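Local coordinates for exodeoxyribonuclease III (Neisseria meningitidis, PDB 2JC4), which probably degrades double-stranded DNA from its 3' ends as a metal-dependent exonuclease of the AP/ExoA family of DNA repair enzymes, at residues N108-A111 with P115-K118; K118-W123 with R173-N178; H53-G58 with Q74-G79. All blocks are in the same frame, centred on the assembly; numbering follows the deposited sequence. Where two conformers were deposited one is given.

Contact 1: residues N108-A111 with P115-K118. With 2HP (dihydrogenphosphate ion), chain G; ACT (acetate ion), chain F.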
loop_
_atom_site.group_PDB
_atom_site.type_symbol
_atom_site.label_atom_id
_atom_site.label_comp_id
_atom_site.label_asym_id
_atom_site.label_seq_id
_atom_site.Cartn_x
_atom_site.Cartn_y
_atom_site.Cartn_z
ATOM N N ASN A 108 4.907 -0.883 -10.780
ATOM C CA ASN A 108 4.559 -2.219 -11.214
ATOM C C ASN A 108 5.758 -2.930 -11.847
ATOM O O ASN A 108 6.152 -4.013 -11.392
ATOM C CB ASN A 108 3.341 -2.188 -12.156
ATOM C CG ASN A 108 2.921 -3.599 -12.619
ATOM O OD1 ASN A 108 3.671 -4.281 -13.327
ATOM N ND2 ASN A 108 1.751 -4.041 -12.178
ATOM N N GLY A 109 6.334 -2.324 -12.894
ATOM C CA GLY A 109 7.538 -2.869 -13.521
ATOM C C GLY A 109 7.252 -3.524 -14.855
ATOM O O GLY A 109 8.145 -3.608 -15.680
ATOM N N GLU A 110 6.018 -4.004 -15.027
ATOM C CA GLU A 110 5.484 -4.560 -16.288
ATOM C C GLU A 110 5.992 -5.951 -16.617
ATOM O O GLU A 110 5.207 -6.893 -16.704
ATOM C CB GLU A 110 5.749 -3.623 -17.479
ATOM C CG GLU A 110 4.977 -4.001 -18.752
ATOM C CD GLU A 110 5.035 -2.875 -19.774
ATOM O OE1 GLU A 110 6.156 -2.541 -20.239
ATOM O OE2 GLU A 110 3.980 -2.298 -20.062
ATOM N N ALA A 111 7.301 -6.066 -16.826
ATOM C CA ALA A 111 7.958 -7.334 -17.226
ATOM C C ALA A 111 9.440 -7.125 -16.931
ATOM O O ALA A 111 9.920 -5.981 -16.925
ATOM C CB ALA A 111 7.752 -7.627 -18.739
ATOM N N PRO A 115 11.621 -1.522 -19.980
ATOM C CA PRO A 115 12.289 -0.346 -19.457
ATOM C C PRO A 115 11.669 0.106 -18.127
ATOM O O PRO A 115 12.331 0.747 -17.321
ATOM C CB PRO A 115 12.029 0.733 -20.518
ATOM C CG PRO A 115 11.491 0.081 -21.696
ATOM C CD PRO A 115 11.062 -1.324 -21.338
ATOM N N LYS A 116 10.391 -0.199 -17.927
ATOM C CA LYS A 116 9.719 0.111 -16.646
ATOM C C LYS A 116 10.277 -0.688 -15.469
ATOM O O LYS A 116 10.130 -0.287 -14.340
ATOM C CB LYS A 116 8.203 -0.047 -16.774
ATOM C CG LYS A 116 7.587 0.914 -17.764
ATOM C CD LYS A 116 6.093 0.689 -17.931
ATOM C CE LYS A 116 5.591 1.655 -18.999
ATOM N NZ LYS A 116 4.103 1.637 -19.076
ATOM N N PHE A 117 10.946 -1.805 -15.735
ATOM C CA PHE A 117 11.610 -2.562 -14.683
ATOM C C PHE A 117 12.899 -1.865 -14.199
ATOM O O PHE A 117 13.286 -1.995 -13.020
ATOM C CB PHE A 117 11.922 -3.996 -15.154
ATOM C CG PHE A 117 12.209 -4.959 -14.022
ATOM C CD1 PHE A 117 11.172 -5.410 -13.211
ATOM C CD2 PHE A 117 13.508 -5.423 -13.774
ATOM C CE1 PHE A 117 11.413 -6.328 -12.198
ATOM C CE2 PHE A 117 13.744 -6.324 -12.735
ATOM C CZ PHE A 117 12.691 -6.760 -11.955
ATOM N N LYS A 118 13.595 -1.153 -15.112
ATOM C CA LYS A 118 14.741 -0.339 -14.690
ATOM C C LYS A 118 14.239 0.836 -13.841
ATOM O O LYS A 118 14.875 1.193 -12.842
ATOM C CB LYS A 118 15.587 0.188 -15.883
ATOM C CG LYS A 118 16.245 -0.930 -16.717
ATOM C CD LYS A 118 17.762 -0.795 -16.752
ATOM C CE LYS A 118 18.440 -2.095 -17.191
ATOM N NZ LYS A 118 18.406 -2.250 -18.684
HETATM P P 2HP G . 3.318 5.260 -17.783
HETATM O O1 2HP G . 2.824 3.824 -17.503
HETATM O O2 2HP G . 4.821 5.480 -18.005
HETATM O O3 2HP G . 2.794 6.150 -16.525
HETATM O O4 2HP G . 2.525 5.699 -19.111
HETATM C C ACT F . -0.754 -6.319 -11.272
HETATM O O ACT F . 0.130 -6.681 -12.076
HETATM O OXT ACT F . -1.685 -5.597 -11.714
HETATM C CH3 ACT F . -0.630 -6.761 -9.859
#

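Contact 2: residues K118-W123 with R173-N178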
loop_
_atom_site.group_PDB
_atom_site.type_symbol
_atom_site.label_atom_id
_atom_site.label_comp_id
_atom_site.label_asym_id
_atom_site.label_seq_id
_atom_site.Cartn_x
_atom_site.Cartn_y
_atom_site.Cartn_z
ATOM N N LYS A 118 13.595 -1.153 -15.112
ATOM C CA LYS A 118 14.741 -0.339 -14.690
ATOM C C LYS A 118 14.239 0.836 -13.841
ATOM O O LYS A 118 14.875 1.193 -12.842
ATOM C CB LYS A 118 15.587 0.188 -15.883
ATOM C CG LYS A 118 16.245 -0.930 -16.717
ATOM C CD LYS A 118 17.762 -0.795 -16.752
ATOM C CE LYS A 118 18.440 -2.095 -17.191
ATOM N NZ LYS A 118 18.406 -2.250 -18.684
ATOM N N TYR A 119 13.125 1.439 -14.269
ATOM C CA TYR A 119 12.440 2.470 -13.471
ATOM C C TYR A 119 12.136 1.897 -12.098
ATOM O O TYR A 119 12.483 2.505 -11.098
ATOM C CB TYR A 119 11.195 2.999 -14.176
ATOM C CG TYR A 119 10.267 3.918 -13.384
ATOM C CD1 TYR A 119 10.764 4.984 -12.601
ATOM C CD2 TYR A 119 8.879 3.741 -13.456
ATOM C CE1 TYR A 119 9.869 5.828 -11.875
ATOM C CE2 TYR A 119 8.002 4.561 -12.761
ATOM C CZ TYR A 119 8.512 5.597 -11.957
ATOM O OH TYR A 119 7.624 6.402 -11.296
ATOM N N LYS A 120 11.526 0.711 -12.041
ATOM C CA LYS A 120 11.208 0.083 -10.759
ATOM C C LYS A 120 12.439 -0.002 -9.851
ATOM O O LYS A 120 12.356 0.311 -8.659
ATOM C CB LYS A 120 10.602 -1.325 -10.938
ATOM C CG LYS A 120 9.982 -1.903 -9.663
ATOM C CD LYS A 120 9.286 -3.263 -9.940
ATOM C CE LYS A 120 8.448 -3.743 -8.725
ATOM N NZ LYS A 120 7.529 -4.878 -9.064
ATOM N N GLU A 121 13.571 -0.460 -10.407
ATOM C CA GLU A 121 14.813 -0.598 -9.631
ATOM C C GLU A 121 15.250 0.742 -9.063
ATOM O O GLU A 121 15.574 0.839 -7.893
ATOM C CB GLU A 121 15.927 -1.201 -10.503
ATOM C CG GLU A 121 17.285 -1.391 -9.802
ATOM C CD GLU A 121 18.349 -1.932 -10.753
ATOM O OE1 GLU A 121 18.155 -1.935 -11.981
ATOM O OE2 GLU A 121 19.385 -2.375 -10.248
ATOM N N GLN A 122 15.268 1.782 -9.899
ATOM C CA GLN A 122 15.807 3.078 -9.450
ATOM C C GLN A 122 14.856 3.693 -8.416
ATOM O O GLN A 122 15.292 4.377 -7.476
ATOM C CB GLN A 122 15.938 4.028 -10.644
ATOM C CG GLN A 122 16.800 3.483 -11.829
ATOM C CD GLN A 122 16.646 4.311 -13.138
ATOM O OE1 GLN A 122 15.537 4.721 -13.528
ATOM N NE2 GLN A 122 17.771 4.544 -13.818
ATOM N N TRP A 123 13.562 3.488 -8.635
ATOM C CA TRP A 123 12.508 4.035 -7.787
ATOM C C TRP A 123 12.593 3.366 -6.390
ATOM O O TRP A 123 12.553 4.034 -5.352
ATOM C CB TRP A 123 11.134 3.838 -8.466
ATOM C CG TRP A 123 10.013 4.502 -7.740
ATOM C CD1 TRP A 123 9.509 5.766 -7.959
ATOM C CD2 TRP A 123 9.281 3.960 -6.656
ATOM N NE1 TRP A 123 8.481 6.024 -7.073
ATOM C CE2 TRP A 123 8.347 4.937 -6.247
ATOM C CE3 TRP A 123 9.345 2.756 -5.958
ATOM C CZ2 TRP A 123 7.477 4.734 -5.185
ATOM C CZ3 TRP A 123 8.461 2.557 -4.904
ATOM C CH2 TRP A 123 7.541 3.534 -4.543
ATOM N N ARG A 173 12.396 -9.480 -4.973
ATOM C CA ARG A 173 12.364 -9.911 -3.569
ATOM C C ARG A 173 13.533 -9.323 -2.772
ATOM O O ARG A 173 13.379 -8.942 -1.605
ATOM C CB ARG A 173 12.265 -11.434 -3.480
ATOM C CG ARG A 173 10.914 -11.906 -3.934
ATOM C CD ARG A 173 10.851 -13.402 -4.109
ATOM N NE ARG A 173 9.439 -13.782 -4.332
ATOM C CZ ARG A 173 9.053 -14.971 -4.770
ATOM N NH1 ARG A 173 9.966 -15.916 -5.030
ATOM N NH2 ARG A 173 7.752 -15.236 -4.910
ATOM N N GLN A 174 14.671 -9.142 -3.442
ATOM C CA GLN A 174 15.783 -8.424 -2.811
ATOM C C GLN A 174 15.474 -6.958 -2.513
ATOM O O GLN A 174 15.857 -6.465 -1.447
ATOM C CB GLN A 174 17.080 -8.535 -3.609
ATOM C CG GLN A 174 18.328 -8.036 -2.784
ATOM C CD GLN A 174 18.458 -8.737 -1.421
ATOM O OE1 GLN A 174 18.614 -9.970 -1.330
ATOM N NE2 GLN A 174 18.406 -7.955 -0.358
ATOM N N TRP A 175 14.770 -6.275 -3.417
ATOM C CA TRP A 175 14.354 -4.888 -3.158
ATOM C C TRP A 175 13.413 -4.805 -1.966
ATOM O O TRP A 175 13.551 -3.898 -1.147
ATOM C CB TRP A 175 13.712 -4.228 -4.386
ATOM C CG TRP A 175 14.599 -4.292 -5.597
ATOM C CD1 TRP A 175 15.969 -4.427 -5.621
ATOM C CD2 TRP A 175 14.172 -4.235 -6.971
ATOM N NE1 TRP A 175 16.409 -4.483 -6.930
ATOM C CE2 TRP A 175 15.325 -4.370 -7.772
ATOM C CE3 TRP A 175 12.922 -4.127 -7.592
ATOM C CZ2 TRP A 175 15.263 -4.377 -9.165
ATOM C CZ3 TRP A 175 12.858 -4.147 -8.987
ATOM C CH2 TRP A 175 14.025 -4.262 -9.750
ATOM N N PHE A 176 12.512 -5.768 -1.833
ATOM C CA PHE A 176 11.630 -5.824 -0.685
ATOM C C PHE A 176 12.454 -6.089 0.587
ATOM O O PHE A 176 12.237 -5.449 1.628
ATOM C CB PHE A 176 10.529 -6.884 -0.889
ATOM C CG PHE A 176 9.553 -6.976 0.271
ATOM C CD1 PHE A 176 8.540 -6.020 0.423
ATOM C CD2 PHE A 176 9.666 -7.989 1.219
ATOM C CE1 PHE A 176 7.646 -6.094 1.487
ATOM C CE2 PHE A 176 8.760 -8.060 2.291
ATOM C CZ PHE A 176 7.749 -7.124 2.402
ATOM N N GLN A 177 13.418 -7.000 0.490
ATOM C CA GLN A 177 14.306 -7.289 1.625
ATOM C C GLN A 177 15.091 -6.044 2.034
ATOM O O GLN A 177 15.298 -5.811 3.240
ATOM C CB GLN A 177 15.219 -8.506 1.339
ATOM C CG GLN A 177 16.038 -9.025 2.567
ATOM C CD GLN A 177 15.155 -9.470 3.715
ATOM O OE1 GLN A 177 14.262 -10.296 3.526
ATOM N NE2 GLN A 177 15.374 -8.913 4.901
ATOM N N ASN A 178 15.485 -5.219 1.064
ATOM C CA ASN A 178 16.222 -3.995 1.404
ATOM C C ASN A 178 15.441 -3.034 2.303
ATOM O O ASN A 178 16.016 -2.277 3.090
ATOM C CB ASN A 178 16.700 -3.272 0.153
ATOM C CG ASN A 178 17.682 -4.090 -0.657
ATOM O OD1 ASN A 178 18.277 -5.023 -0.146
ATOM N ND2 ASN A 178 17.876 -3.719 -1.936
#

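Contact 3: residues H53-G58 with Q74-G79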
loop_
_atom_site.group_PDB
_atom_site.type_symbol
_atom_site.label_atom_id
_atom_site.label_comp_id
_atom_site.label_asym_id
_atom_site.label_seq_id
_atom_site.Cartn_x
_atom_site.Cartn_y
_atom_site.Cartn_z
ATOM N N HIS A 53 -10.257 13.978 7.503
ATOM C CA HIS A 53 -9.190 14.814 6.926
ATOM C C HIS A 53 -8.459 14.042 5.824
ATOM O O HIS A 53 -8.220 12.848 5.971
ATOM C CB HIS A 53 -8.217 15.225 8.008
ATOM C CG HIS A 53 -8.853 16.021 9.106
ATOM N ND1 HIS A 53 -9.253 17.330 8.937
ATOM C CD2 HIS A 53 -9.178 15.688 10.375
ATOM C CE1 HIS A 53 -9.787 17.772 10.062
ATOM N NE2 HIS A 53 -9.755 16.792 10.949
ATOM N N CYS A 54 -8.155 14.719 4.711
ATOM C CA CYS A 54 -7.553 14.078 3.553
ATOM C C CYS A 54 -6.350 14.852 3.102
ATOM O O CYS A 54 -6.422 16.084 3.008
ATOM C CB CYS A 54 -8.534 14.095 2.372
ATOM S SG CYS A 54 -10.064 13.262 2.717
ATOM N N VAL A 55 -5.251 14.152 2.813
ATOM C CA VAL A 55 -4.165 14.754 2.036
ATOM C C VAL A 55 -3.881 13.832 0.871
ATOM O O VAL A 55 -4.066 12.625 0.991
ATOM C CB VAL A 55 -2.886 15.025 2.863
ATOM C CG1 VAL A 55 -3.195 16.064 3.984
ATOM C CG2 VAL A 55 -2.286 13.719 3.450
ATOM N N TRP A 56 -3.489 14.393 -0.264
ATOM C CA TRP A 56 -3.342 13.550 -1.442
ATOM C C TRP A 56 -2.393 14.144 -2.458
ATOM O O TRP A 56 -2.032 15.342 -2.395
ATOM C CB TRP A 56 -4.714 13.290 -2.097
ATOM C CG TRP A 56 -5.346 14.540 -2.655
ATOM C CD1 TRP A 56 -5.291 14.971 -3.958
ATOM C CD2 TRP A 56 -6.135 15.526 -1.939
ATOM N NE1 TRP A 56 -5.996 16.153 -4.095
ATOM C CE2 TRP A 56 -6.520 16.514 -2.878
ATOM C CE3 TRP A 56 -6.559 15.657 -0.615
ATOM C CZ2 TRP A 56 -7.289 17.621 -2.526
ATOM C CZ3 TRP A 56 -7.333 16.768 -0.264
ATOM C CH2 TRP A 56 -7.691 17.728 -1.220
ATOM N N SER A 57 -2.040 13.299 -3.425
ATOM C CA SER A 57 -1.116 13.662 -4.497
ATOM C C SER A 57 -1.647 12.903 -5.676
ATOM O O SER A 57 -1.534 11.646 -5.723
ATOM C CB SER A 57 0.301 13.169 -4.177
ATOM O OG SER A 57 1.235 13.542 -5.188
ATOM N N GLY A 58 -2.259 13.638 -6.598
ATOM C CA GLY A 58 -2.870 13.029 -7.794
ATOM C C GLY A 58 -2.312 13.580 -9.105
ATOM O O GLY A 58 -1.707 14.644 -9.133
ATOM N N GLN A 74 -0.126 15.730 9.922
ATOM C CA GLN A 74 0.897 16.773 10.076
ATOM C C GLN A 74 2.151 16.507 9.223
ATOM O O GLN A 74 2.397 15.357 8.808
ATOM C CB GLN A 74 1.329 16.898 11.547
ATOM C CG GLN A 74 0.152 16.970 12.554
ATOM C CD GLN A 74 -0.576 18.312 12.484
ATOM O OE1 GLN A 74 0.062 19.372 12.517
ATOM N NE2 GLN A 74 -1.908 18.276 12.393
ATOM N N ASP A 75 2.901 17.586 8.973
ATOM C CA ASP A 75 4.194 17.545 8.295
ATOM C C ASP A 75 4.097 16.654 7.057
ATOM O O ASP A 75 4.820 15.673 6.907
ATOM C CB ASP A 75 5.287 17.082 9.264
ATOM C CG ASP A 75 5.398 17.982 10.490
ATOM O OD1 ASP A 75 5.299 19.218 10.353
ATOM O OD2 ASP A 75 5.586 17.456 11.596
ATOM N N VAL A 76 3.156 17.015 6.193
ATOM C CA VAL A 76 2.892 16.271 4.958
ATOM C C VAL A 76 4.089 16.399 4.022
ATOM O O VAL A 76 4.649 17.512 3.887
ATOM C CB VAL A 76 1.598 16.750 4.302
ATOM C CG1 VAL A 76 1.327 15.924 3.043
ATOM C CG2 VAL A 76 0.450 16.567 5.284
ATOM N N HIS A 77 4.493 15.267 3.423
ATOM C CA HIS A 77 5.668 15.175 2.539
ATOM C C HIS A 77 5.292 14.469 1.249
ATOM O O HIS A 77 4.557 13.463 1.279
ATOM C CB HIS A 77 6.816 14.401 3.212
ATOM C CG HIS A 77 8.088 14.400 2.414
ATOM N ND1 HIS A 77 8.387 13.424 1.487
ATOM C CD2 HIS A 77 9.114 15.286 2.365
ATOM C CE1 HIS A 77 9.547 13.696 0.913
ATOM N NE2 HIS A 77 10.002 14.830 1.414
ATOM N N PHE A 78 5.785 14.997 0.128
ATOM C CA PHE A 78 5.447 14.470 -1.205
ATOM C C PHE A 78 6.682 13.972 -1.872
ATOM O O PHE A 78 7.716 14.659 -1.875
ATOM C CB PHE A 78 4.787 15.536 -2.104
ATOM C CG PHE A 78 3.470 16.047 -1.560
ATOM C CD1 PHE A 78 2.277 15.385 -1.847
ATOM C CD2 PHE A 78 3.433 17.169 -0.740
ATOM C CE1 PHE A 78 1.060 15.870 -1.342
ATOM C CE2 PHE A 78 2.228 17.631 -0.211
ATOM C CZ PHE A 78 1.048 16.977 -0.519
ATOM N N GLY A 79 6.577 12.788 -2.466
ATOM C CA GLY A 79 7.596 12.294 -3.381
ATOM C C GLY A 79 8.836 11.791 -2.678
ATOM O O GLY A 79 8.830 11.566 -1.442
#

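Contact 1: residues N108-A111 with P115-K118
Phe-117 has CG anti to its backbone N (chi1 -162°), which swings the ring alongside the carbonyls of loop 108-111, with CB itself against Ala-111 O. Lys-116 instead turns CG opposite its carbonyl carbon (chi1 -63°) and runs out fully extended past Glu-110. Phe-117 CB lies 3.3 Å from Ala-111 O, while Gly-109 O sits at the ring's edge, near its plane. The backbones come close here, with Gly-109 CA 4.2 Å from Phe-117 CA, an approach made easier by the missing side chain. Although Gly-109 O is also near Phe-117 N, the angle is too poor for a hydrogen bond; that oxygen accepts from Ala-111 N at 2.8 Å. With phi of 75° at Glu-110, this bond closes a classic gamma turn. An Asx turn overlaps it: Asn-108 OD1 takes Glu-110 N-H at 2.9 Å on a lone pair in the carbonyl plane. The tightly coiled loop follows strand 99-105, which ends at the predicted active-site residue Tyr-105 of this DNase I-like fold. On the other branch of the same amide, Asn-108 ND2 donates to an acetate oxygen, O, at 3.1 Å; the acetate, probably from the crystallisation liquor, is also bonded by His-167. The Glu-110 and Lys-116 chains cross obliquely, their closest atoms being Glu-110 OE1 and Lys-116 CD at 4.0 Å. Glu-110 OE2 and Lys-116 NZ carry opposite charges but are too far apart for a salt bridge. Each end has another partner: Glu-110 OE1 is hydrogen-bonded to Ser-114 OG, and Lys-116 NZ donates to O1 of the dihydrogenphosphate ion at 3.0 Å, where its charge would be expected to offset that of the anion.

Contact 2: residues K118-W123 with R173-N178
Lys-120 NZ is gripped by three oxygens: a salt bridge to Glu-172 OE2 and hydrogen bonds to the backbone O of Asn-108 and of Asn-148. These acceptors satisfy a buried ammonium group, consistent with its being protonated. Because Asn-148 is a predicted metal ligand and transition-state stabiliser, the bond to its carbonyl is consistent with a second-shell role for the lysine. The chain leading there is extended, with CG trans to the backbone N (chi1 -168°), and its methylenes pass Trp-175. Lys-120 CG is 3.7 Å from Trp-175 CZ3, and Lys-120 CD lies in the indole plane at the edge, 3.8 Å from Trp-175 CZ3. Glu-121 uses a face of that indole. Its CA is 3.9 Å from the centroid of the Trp-175 six-membered ring and 19° off the normal, the geometry of a CH-pi contact, and Glu-121 CB approaches Trp-175 CZ2 to 3.5 Å. The two side chains run at about a right angle, with the carboxylate plane tilted 19° from the indole. No hydrogen bond joins the segments; Trp-175 alone bridges from 173-178, the CA atoms of Glu-121 and Trp-175 staying 7.8 Å apart. This indole also meets the Phe-117 ring one turn earlier on helix 115-135, which extends the packing onto the start of helix 170-180, while Phe-176 turns to His-218 on strand 217-221 and Trp-123 touches Cys-106 past strand 99-105.

Contact 3: residues H53-G58 with Q74-G79
Phe-78 CB points toward strand 53-57, CG is set opposite the carbonyl carbon (chi1 -62°), and the ring arrives edge first. Phe-78 CD1 meets Ser-57 CB at 3.8 Å and Ser-57 OG at 4.0 Å. One atom further, Phe-78 CE1 comes within 3.3 Å of Trp-56 O, which lies near the ring plane, and at the tip Phe-78 CZ is 4.0 Å from this same Trp-56 O. Ile-92 of strand 91-96 also touches the ring. The strands belong to separate sheets of the DNase I-like alpha/beta sandwich, and each is an edge strand of its sheet within this chain. Their axes pass 8.7 Å apart with directions only 13° from parallel, yet no hydrogen bond connects them; Val-55 pairs through its backbone with Ile-67, and His-77 with Ala-93. Side chains, and one side-chain-to-carbonyl contact, therefore join the strands, as expected between facing sheets. Two residues before the phenylalanine, Val-76 meets Val-55 tip to tip, Val-76 CG2 being 3.9 Å from Val-55 CG1. Val-55 also rests on Ile-67 within its own sheet and on Ile-92 across the interface; Val-76 touches Ala-94.

Contacts 1 and 2 are consecutive on helix 115-135, share Lys-118 and have centres 10 Å apart. They touch directly: Gly-109 CA is 4.0 Å from Lys-120 CD, beside the lysine's bond to the loop of contact 1, and Phe-117 CZ is 3.6 Å from Trp-175 CH2. Both border the predicted active site. The Gly-109 position is about 7 Å, and the Lys-120 side chain about 4 Å, from the side chain of Asn-148, a predicted metal ligand; the Lys-116 side chain is about 12 Å from the bound magnesium. Contact 3 stands apart, its centre 26 Å from that of contact 1 and 24 Å from that of contact 2, with the side chain of Ser-57 about 14 Å from the bound dihydrogenphosphate.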